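Local coordinates for protein tryptophanyl-tRNA synthetase (Thermus thermophilus, PDB 2EL7) that probably charges its cognate tRNA with tryptophan, using ATP and releasing AMP and diphosphate, as a homodimeric class I aminoacyl-tRNA synthetase, at residues A[52-55]-A[56-59]; A[206-210]-A[211-215]; A[280-283]-A[284-288]. One frame throughout, in Å; residues are numbered along the deposited sequence.

Contact 1. Residues A[52-55]-A[56-59]; sequences AYDP and STLA
Asp54 OD2 and the backbone and hydroxyl of Ser56 form a worked example of how a chain enters a helix: an aspartate at the N-cap takes up an amide that no preceding turn can serve. The carboxylate oxygen OD2 of Asp54 accepts Ser56 N at 3.1 Å, and also Ser56 OG at 2.9 Å. Both donors come from the same face of the carboxylate, above its plane, so a single oxygen is gripped twice by one residue. CG of Asp54 stands anti to its own N (chi1 -176°), which brings the carboxylate back over the first turn, while its main-chain O receives Thr57 N at 2.9 Å from above the carbonyl plane. Crossing the aspartate at about a right angle, Thr57 lays CG2 3.9 Å from Asp54 CB. One step along the chain, water 1 donates to Pro55 O (2.7 Å) and accepts from Ala59 N (3.1 Å), bridging that carbonyl and amide.

On the inner side, Leu58 CD2 meets Tyr53 CE1 at 3.6 Å, oblique to the ring, and Pro55 CD sits over one ring face near its rim. Ala46 and Leu47 pack on the same tyrosine, and its OH is bonded to Val325 O of the second subunit. Leu58 also lies close to Pro10, predicted to bind ATP. The chemistry is thus two-sided: a negative cap, which would be expected to suit the positive end of the helix dipole, faces outward at the start of helix 55-72, and an apolar pair faces the dimer interface.

Contact 2. Residues A[206-210]-A[211-215]; sequences LLEPE and ESIWQ
The entry into helix 210-218, downstream of the predicted KMSKS region, joins Glu208 and Pro209 in the loop to Ser212 and Ile213 in the first turn. Pro209 is at the N-cap position and its side chain offers no acceptor; its O opens the helical bonding instead, taking Ile213 N at 3.0 Å, nearly along the C=O axis, and Ser212 N at 2.7 Å from above the carbonyl plane. Glu208 supplies the side-chain bond: its chain is extended, with CG anti to the backbone N (chi1 -174°), and Ser212 OG donates to Glu208 OE1 at 2.8 Å, on the anti lone pair of that oxygen. The stem of the glutamate crosses Ile213 obliquely, CB 3.8 Å from CG1. The carboxylate has further partners, Gly205 N at OE2 and Lys216 NZ at OE1. With an alanine here, the Ser212 hydroxyl would probably lose its acceptor and Lys216 its counter-charge, leaving both side chains freer to turn. A turn further on, Gln215 NE2 donates to Glu211 OE2 at 3.0 Å. Ile213 continues inward onto Leu278 of helix 267-294. The whole is a helix N-terminus whose N-cap carbonyl accepts first-turn amides, with a glutamate-serine side-chain bond spanning loop and first turn.

Contact 3. Residues A[280-283]-A[284-288]; sequences EALR and PIRER
Helix 267-294 runs on through 280-288 but kinks at Pro284 and Ile285, regular bonding resuming just beyond with Arg286 N on Leu282 O at 2.9 Å and Glu287 N on Arg283 O at 2.9 Å, both nearly straight. The cause is plain: Pro284 has no N-H, and its CD occupies the space of the missing bond, 3.6 Å from Glu280 O and 3.4 Å from Ala281 O. Ile285 N does not reach the turn before either, and makes only a weak bond to Leu282 O.

On the outer side, Arg283 and Glu287 lie one turn apart. CG of Arg283 is anti to its N (chi1 -170°) and the chain bends at chi3, which lays the guanidinium beneath the carboxylate: Glu287 OE2 sits above the centre of one face, 3.5 Å from Arg283 NE, with the two planes 78° apart. No N-H points at that oxygen, so this salt bridge rests on charge alone. Pro284 CG meets the same guanidinium at its edge, 3.8 Å from Arg283 NH1.

Toward the interior, Leu282 CB lies 4.2 Å from Arg286 NE, oblique to that guanidinium, and Leu282 CD2 approaches Ile285 CD1 loosely. The NE of Arg286 has its polar partner outside the helix, in Leu206 O, and both Leu282 and Arg286 pack on Ile213 of helix 210-218. Taken together, a ring CD where an amide hydrogen would be, two successive nitrogens, of Pro284 and Ile285, without the i to i-4 bond, and regular bonding restored beyond them are the features of a proline kink within a long helix.

Contacts 1 and 2 both show how a helix begins, whereas contact 3 shows how one continues through a proline. The first start caps with a carboxylate and turns its buried apolar side to the second subunit; the second, largely a surface contact, has a proline at the N-cap position, with no side-chain cap, and ties the preceding glutamate to a first-turn serine. Contact 3, partly buried like contact 1, has its centre 12 Å from that of contact 2: Arg286 reaches both loop and helix of 206-215, and Leu282 packs on the helix. Contact 1, nearest atoms about 14 Å from contact 2, opens helix 55-72, between strands 37-41 and 80-83 of the three-stranded parallel sheet; later in that helix, Val68 meets Leu207.

Contact 1. Residues A[52-55]-A[56-59]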
# COMPACT_ATOMS: atom_id res chain seq x y z
N ALA A 52 -17.15 -10.38 4.26
CA ALA A 52 -17.20 -11.63 5.02
C ALA A 52 -16.48 -11.66 6.38
O ALA A 52 -17.04 -12.17 7.35
CB ALA A 52 -16.69 -12.79 4.14
N TYR A 53 -15.25 -11.15 6.46
CA TYR A 53 -14.53 -11.14 7.74
C TYR A 53 -15.28 -10.18 8.71
O TYR A 53 -15.89 -9.19 8.28
CB TYR A 53 -13.06 -10.72 7.53
CG TYR A 53 -12.73 -9.27 7.79
CD1 TYR A 53 -12.16 -8.89 9.00
CD2 TYR A 53 -13.01 -8.29 6.85
CE1 TYR A 53 -11.88 -7.56 9.27
CE2 TYR A 53 -12.74 -6.94 7.12
CZ TYR A 53 -12.17 -6.59 8.33
OH TYR A 53 -11.91 -5.26 8.63
N ASP A 54 -15.27 -10.49 10.00
CA ASP A 54 -15.99 -9.65 10.95
C ASP A 54 -15.03 -8.75 11.72
O ASP A 54 -14.30 -9.20 12.58
CB ASP A 54 -16.79 -10.53 11.93
CG ASP A 54 -17.65 -9.70 12.89
OD1 ASP A 54 -18.31 -10.33 13.75
OD2 ASP A 54 -17.66 -8.44 12.80
N PRO A 55 -15.03 -7.46 11.41
CA PRO A 55 -14.13 -6.54 12.09
C PRO A 55 -14.28 -6.45 13.59
O PRO A 55 -13.31 -6.19 14.30
CB PRO A 55 -14.41 -5.21 11.39
CG PRO A 55 -15.81 -5.35 10.91
CD PRO A 55 -15.84 -6.75 10.40
N SER A 56 -15.49 -6.66 14.10
CA SER A 56 -15.69 -6.58 15.55
C SER A 56 -15.08 -7.82 16.20
O SER A 56 -15.01 -7.94 17.42
CB SER A 56 -17.18 -6.57 15.87
OG SER A 56 -17.73 -7.87 15.66
N THR A 57 -14.61 -8.74 15.38
CA THR A 57 -14.05 -9.96 15.88
C THR A 57 -12.55 -10.23 15.58
O THR A 57 -11.97 -11.14 16.17
CB THR A 57 -14.95 -11.09 15.38
OG1 THR A 57 -15.47 -11.79 16.50
CG2 THR A 57 -14.23 -12.02 14.43
N LEU A 58 -11.93 -9.40 14.73
CA LEU A 58 -10.53 -9.63 14.33
C LEU A 58 -9.45 -9.40 15.38
O LEU A 58 -8.47 -10.13 15.43
CB LEU A 58 -10.20 -8.80 13.09
CG LEU A 58 -8.83 -8.88 12.42
CD1 LEU A 58 -8.52 -10.31 12.02
CD2 LEU A 58 -8.83 -7.96 11.19
N ALA A 59 -9.60 -8.37 16.20
CA ALA A 59 -8.61 -8.10 17.25
C ALA A 59 -8.49 -9.34 18.16
O ALA A 59 -7.39 -9.83 18.43
CB ALA A 59 -9.03 -6.86 18.06
O HOH W 1 -12.11 -6.59 16.67

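Contact 2. Residues A[206-210]-A[211-215]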
# COMPACT_ATOMS: atom_id res chain seq x y z
N LEU A 206 -6.65 -28.52 18.95
CA LEU A 206 -5.74 -28.75 20.06
C LEU A 206 -6.38 -28.35 21.38
O LEU A 206 -6.04 -28.91 22.42
CB LEU A 206 -4.44 -27.95 19.89
CG LEU A 206 -3.78 -27.95 18.51
CD1 LEU A 206 -2.43 -27.27 18.64
CD2 LEU A 206 -3.62 -29.36 17.96
N LEU A 207 -7.30 -27.40 21.32
CA LEU A 207 -7.96 -26.92 22.54
C LEU A 207 -9.43 -27.29 22.59
O LEU A 207 -10.16 -26.86 23.48
CB LEU A 207 -7.79 -25.40 22.65
CG LEU A 207 -6.34 -24.88 22.67
CD1 LEU A 207 -6.38 -23.37 22.93
CD2 LEU A 207 -5.49 -25.57 23.75
N GLU A 208 -9.87 -28.09 21.62
CA GLU A 208 -11.25 -28.53 21.53
C GLU A 208 -11.66 -29.20 22.84
O GLU A 208 -10.86 -29.86 23.48
CB GLU A 208 -11.40 -29.49 20.34
CG GLU A 208 -12.81 -29.92 20.01
CD GLU A 208 -12.92 -30.68 18.70
OE1 GLU A 208 -13.97 -31.32 18.47
OE2 GLU A 208 -11.97 -30.64 17.88
N PRO A 209 -12.93 -29.02 23.27
CA PRO A 209 -13.29 -29.68 24.53
C PRO A 209 -13.12 -31.22 24.47
O PRO A 209 -13.48 -31.87 23.47
CB PRO A 209 -14.75 -29.27 24.72
CG PRO A 209 -14.79 -27.93 24.08
CD PRO A 209 -14.02 -28.17 22.79
N GLU A 210 -12.56 -31.77 25.54
CA GLU A 210 -12.31 -33.21 25.65
C GLU A 210 -13.51 -34.06 25.22
O GLU A 210 -13.38 -35.00 24.45
CB GLU A 210 -11.95 -33.53 27.09
CG GLU A 210 -11.31 -34.86 27.27
CD GLU A 210 -10.85 -35.08 28.70
OE1 GLU A 210 -11.73 -35.22 29.57
OE2 GLU A 210 -9.62 -35.12 28.94
N GLU A 211 -14.68 -33.71 25.75
CA GLU A 211 -15.89 -34.45 25.44
C GLU A 211 -16.20 -34.40 23.96
O GLU A 211 -16.86 -35.29 23.42
CB GLU A 211 -17.07 -33.90 26.25
CG GLU A 211 -18.41 -34.57 25.95
CD GLU A 211 -18.35 -36.10 26.02
OE1 GLU A 211 -17.85 -36.64 27.05
OE2 GLU A 211 -18.80 -36.76 25.05
N SER A 212 -15.72 -33.36 23.29
CA SER A 212 -15.98 -33.21 21.87
C SER A 212 -15.00 -34.00 21.03
O SER A 212 -15.37 -34.56 20.01
CB SER A 212 -15.94 -31.74 21.47
OG SER A 212 -16.24 -31.62 20.10
N ILE A 213 -13.74 -34.05 21.45
CA ILE A 213 -12.75 -34.82 20.71
C ILE A 213 -13.12 -36.29 20.83
O ILE A 213 -12.93 -37.08 19.90
CB ILE A 213 -11.33 -34.60 21.28
CG1 ILE A 213 -10.79 -33.24 20.82
CG2 ILE A 213 -10.42 -35.74 20.86
CD1 ILE A 213 -9.59 -32.75 21.63
N TRP A 214 -13.67 -36.66 21.98
CA TRP A 214 -14.07 -38.04 22.23
C TRP A 214 -15.13 -38.47 21.22
O TRP A 214 -14.95 -39.46 20.50
CB TRP A 214 -14.64 -38.19 23.65
CG TRP A 214 -15.09 -39.60 24.00
CD1 TRP A 214 -16.20 -39.94 24.74
CD2 TRP A 214 -14.44 -40.83 23.67
NE1 TRP A 214 -16.28 -41.30 24.88
CE2 TRP A 214 -15.21 -41.88 24.23
CE3 TRP A 214 -13.28 -41.16 22.95
CZ2 TRP A 214 -14.86 -43.23 24.10
CZ3 TRP A 214 -12.93 -42.51 22.82
CH2 TRP A 214 -13.72 -43.53 23.39
N GLN A 215 -16.22 -37.71 21.15
CA GLN A 215 -17.30 -38.04 20.23
C GLN A 215 -16.80 -38.22 18.80
O GLN A 215 -17.29 -39.08 18.08
CB GLN A 215 -18.41 -36.98 20.28
CG GLN A 215 -19.21 -36.98 21.58
CD GLN A 215 -19.86 -38.33 21.87
OE1 GLN A 215 -20.64 -38.86 21.05
NE2 GLN A 215 -19.55 -38.90 23.03

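Contact 3. Residues A[280-283]-A[284-288]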
# COMPACT_ATOMS: atom_id res chain seq x y z
N GLU A 280 -3.02 -37.06 25.96
CA GLU A 280 -1.76 -36.95 26.65
C GLU A 280 -0.79 -36.10 25.82
O GLU A 280 0.10 -35.44 26.37
CB GLU A 280 -1.17 -38.34 26.91
CG GLU A 280 0.12 -38.35 27.74
CD GLU A 280 0.02 -37.45 28.97
OE1 GLU A 280 -1.03 -37.49 29.66
OE2 GLU A 280 0.99 -36.71 29.24
N ALA A 281 -0.96 -36.11 24.51
CA ALA A 281 -0.09 -35.35 23.62
C ALA A 281 -0.40 -33.85 23.70
O ALA A 281 0.51 -33.02 23.70
CB ALA A 281 -0.24 -35.84 22.17
N LEU A 282 -1.68 -33.53 23.78
CA LEU A 282 -2.13 -32.14 23.86
C LEU A 282 -2.00 -31.56 25.27
O LEU A 282 -1.90 -30.35 25.44
CB LEU A 282 -3.58 -32.05 23.43
CG LEU A 282 -3.97 -32.82 22.18
CD1 LEU A 282 -5.50 -32.77 22.04
CD2 LEU A 282 -3.27 -32.22 20.97
N ARG A 283 -2.03 -32.43 26.27
CA ARG A 283 -1.94 -32.02 27.67
C ARG A 283 -1.08 -30.78 27.88
O ARG A 283 -1.58 -29.76 28.34
CB ARG A 283 -1.43 -33.20 28.51
CG ARG A 283 -1.49 -33.01 30.02
CD ARG A 283 -0.93 -34.25 30.72
NE ARG A 283 -0.20 -33.88 31.93
CZ ARG A 283 0.95 -33.22 31.94
NH1 ARG A 283 1.53 -32.84 30.80
NH2 ARG A 283 1.53 -32.91 33.10
N PRO A 284 0.22 -30.84 27.54
CA PRO A 284 1.12 -29.69 27.71
C PRO A 284 0.67 -28.43 26.93
O PRO A 284 0.88 -27.30 27.37
CB PRO A 284 2.47 -30.20 27.21
CG PRO A 284 2.35 -31.69 27.32
CD PRO A 284 0.94 -31.97 26.93
N ILE A 285 0.08 -28.62 25.77
CA ILE A 285 -0.36 -27.49 24.98
C ILE A 285 -1.52 -26.81 25.70
O ILE A 285 -1.56 -25.59 25.84
CB ILE A 285 -0.83 -27.95 23.58
CG1 ILE A 285 0.35 -28.63 22.85
CG2 ILE A 285 -1.39 -26.77 22.79
CD1 ILE A 285 -0.00 -29.24 21.51
N ARG A 286 -2.44 -27.64 26.20
CA ARG A 286 -3.62 -27.15 26.91
C ARG A 286 -3.30 -26.47 28.22
O ARG A 286 -3.89 -25.45 28.58
CB ARG A 286 -4.57 -28.31 27.18
CG ARG A 286 -4.99 -29.04 25.96
CD ARG A 286 -6.14 -29.96 26.33
NE ARG A 286 -6.91 -30.23 25.14
CZ ARG A 286 -8.21 -30.39 25.12
NH1 ARG A 286 -8.81 -30.63 23.97
NH2 ARG A 286 -8.90 -30.32 26.24
N GLU A 287 -2.37 -27.06 28.97
CA GLU A 287 -1.96 -26.46 30.23
C GLU A 287 -1.37 -25.08 29.91
O GLU A 287 -1.73 -24.11 30.57
CB GLU A 287 -0.95 -27.34 30.96
CG GLU A 287 -1.61 -28.31 31.94
CD GLU A 287 -0.80 -29.58 32.20
OE1 GLU A 287 0.45 -29.53 32.11
OE2 GLU A 287 -1.43 -30.62 32.51
N ARG A 288 -0.52 -24.98 28.87
CA ARG A 288 0.04 -23.68 28.50
C ARG A 288 -1.09 -22.71 28.11
O ARG A 288 -1.13 -21.58 28.59
CB ARG A 288 1.01 -23.76 27.33
CG ARG A 288 2.39 -24.32 27.62
CD ARG A 288 3.33 -24.13 26.40
NE ARG A 288 4.36 -25.17 26.34
CZ ARG A 288 4.20 -26.38 25.82
NH1 ARG A 288 5.21 -27.25 25.84
NH2 ARG A 288 3.06 -26.74 25.26